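Local coordinates for protein 2,5-dihydroxypyridine 5,6-dioxygenase (Pseudomonas putida KT2440, PDB 7CUP) that catalyses the iron(II)-dependent dioxygenolytic ring cleavage of 2,5-dihydroxypyridine to N-formylmaleamate in aerobic nicotinate degradation, at residues Q7-Q10 with M11-V15. Numbering follows the deposited sequence.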
# COMPACT_ATOMS: atom_id res chain seq x y z
N GLN A 7 -14.89 9.55 12.67
CA GLN A 7 -15.11 9.55 14.13
C GLN A 7 -13.77 9.68 14.86
O GLN A 7 -13.75 10.42 15.85
CB GLN A 7 -15.88 8.32 14.63
CG GLN A 7 -16.21 8.41 16.12
CD GLN A 7 -17.10 7.28 16.59
OE1 GLN A 7 -18.03 6.87 15.89
NE2 GLN A 7 -16.79 6.75 17.76
N LEU A 8 -12.70 9.02 14.39
CA LEU A 8 -11.35 9.13 15.02
C LEU A 8 -10.84 10.59 14.96
O LEU A 8 -10.31 11.07 15.97
CB LEU A 8 -10.39 8.16 14.33
CG LEU A 8 -9.05 7.96 15.04
CD1 LEU A 8 -9.23 7.52 16.47
CD2 LEU A 8 -8.23 6.94 14.28
N THR A 9 -11.01 11.27 13.83
CA THR A 9 -10.63 12.69 13.68
C THR A 9 -11.44 13.52 14.68
O THR A 9 -10.84 14.34 15.38
CB THR A 9 -10.87 13.15 12.24
OG1 THR A 9 -9.96 12.37 11.48
CG2 THR A 9 -10.62 14.62 12.02
N GLN A 10 -12.74 13.31 14.79
CA GLN A 10 -13.59 14.09 15.76
C GLN A 10 -13.13 13.85 17.19
O GLN A 10 -13.14 14.82 17.99
CB GLN A 10 -15.07 13.74 15.72
CG GLN A 10 -15.82 14.52 14.66
CD GLN A 10 -17.19 13.93 14.44
OE1 GLN A 10 -17.83 13.48 15.39
NE2 GLN A 10 -17.61 13.91 13.18
N MET A 11 -12.75 12.62 17.52
CA MET A 11 -12.24 12.30 18.87
C MET A 11 -10.97 13.13 19.09
O MET A 11 -10.83 13.70 20.20
CB MET A 11 -11.94 10.81 19.06
CG MET A 11 -13.21 9.95 19.23
SD MET A 11 -12.98 8.24 18.73
CE MET A 11 -11.61 7.77 19.78
N PHE A 12 -10.06 13.17 18.11
CA PHE A 12 -8.78 13.90 18.28
C PHE A 12 -9.06 15.41 18.37
O PHE A 12 -8.38 16.12 19.16
CB PHE A 12 -7.75 13.57 17.21
CG PHE A 12 -6.79 12.48 17.61
CD1 PHE A 12 -7.12 11.14 17.45
CD2 PHE A 12 -5.58 12.79 18.20
CE1 PHE A 12 -6.23 10.14 17.83
CE2 PHE A 12 -4.69 11.79 18.59
CZ PHE A 12 -5.02 10.47 18.39
N GLU A 13 -10.06 15.93 17.65
CA GLU A 13 -10.46 17.35 17.84
C GLU A 13 -10.87 17.57 19.29
O GLU A 13 -10.43 18.58 19.87
CB GLU A 13 -11.59 17.77 16.91
CG GLU A 13 -11.15 17.77 15.47
CD GLU A 13 -12.29 18.02 14.51
OE1 GLU A 13 -12.84 19.14 14.56
OE2 GLU A 13 -12.58 17.10 13.68
N HIS A 14 -11.71 16.70 19.85
CA HIS A 14 -12.20 16.81 21.26
C HIS A 14 -11.01 16.84 22.24
O HIS A 14 -10.90 17.80 23.04
CB HIS A 14 -13.20 15.70 21.58
CG HIS A 14 -13.51 15.60 23.04
ND1 HIS A 14 -14.47 16.39 23.63
CD2 HIS A 14 -13.04 14.79 24.00
CE1 HIS A 14 -14.55 16.09 24.91
NE2 HIS A 14 -13.69 15.11 25.17
N VAL A 15 -10.10 15.89 22.13
CA VAL A 15 -8.97 15.73 23.09
C VAL A 15 -7.95 16.86 22.87
O VAL A 15 -7.42 17.34 23.87
CB VAL A 15 -8.37 14.31 23.01
CG1 VAL A 15 -7.17 14.15 23.94
CG2 VAL A 15 -9.45 13.27 23.32
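The side chain of Leu-8 meets those of Met-11 and Phe-12 through one methyl, CD1, which lies 4.1 Å from Met-11 CE and 4.2 Å from Phe-12 CE1. With CG of Leu-8 anti to the backbone N (chi1 -168°), chi2 puts CD1 alone of the two methyls on the side of the following turn. Met-11 goes the other way: CG and SD run back along the helix, SD resting 3.7 Å from the carbonyl oxygen of Gln-7, and the bend at chi3 (57°) swings CE across towards Leu-8 CD1. The Phe-12 ring presents its edge to the backbone, with CD1 3.5 Å from Leu-8 O and that oxygen close to the ring plane. All three side chains are buried; helix 126-131 packs on Leu-8 and Met-11, and Trp-190 reaches Met-11 and Phe-12. Shortening Met-11 to an alanine would probably leave Leu-8 CD1 without the methyl it rests on and open a gap towards Leu-129 and Ala-130.

Residues 7-15 form consecutive turns of alpha-helix 5-18, amphipathic in that Leu-8, Met-11, Phe-12 and Val-15 are buried while Gln-10 is exposed, and far from the iron site. The evidence is a run of i to i+4 bonds: the amides of Met-11, Phe-12, Glu-13 and His-14 donate to the carbonyls of Gln-7, Leu-8, Thr-9 and Gln-10. The bond from Glu-13 N to Thr-9 O is 2.9 Å long, its N-H...O angle 158°.

Away from the buried face, side-chain contacts between 7-10 and 11-15 are sparse, and Gln-10 marks the solvent side. Gln-7 passes Met-11 with CG 4.2 Å from SD, and Glu-13 brings OE2 to 3.6 Å from Thr-9 CG2. Arg-49 of the second subunit packs on Gln-10 and forms a salt bridge with Glu-13 OE2, while Thr-9 OG1 and His-14 NE2 are hydrogen-bonded to Asn-5 O and Pro-134 O.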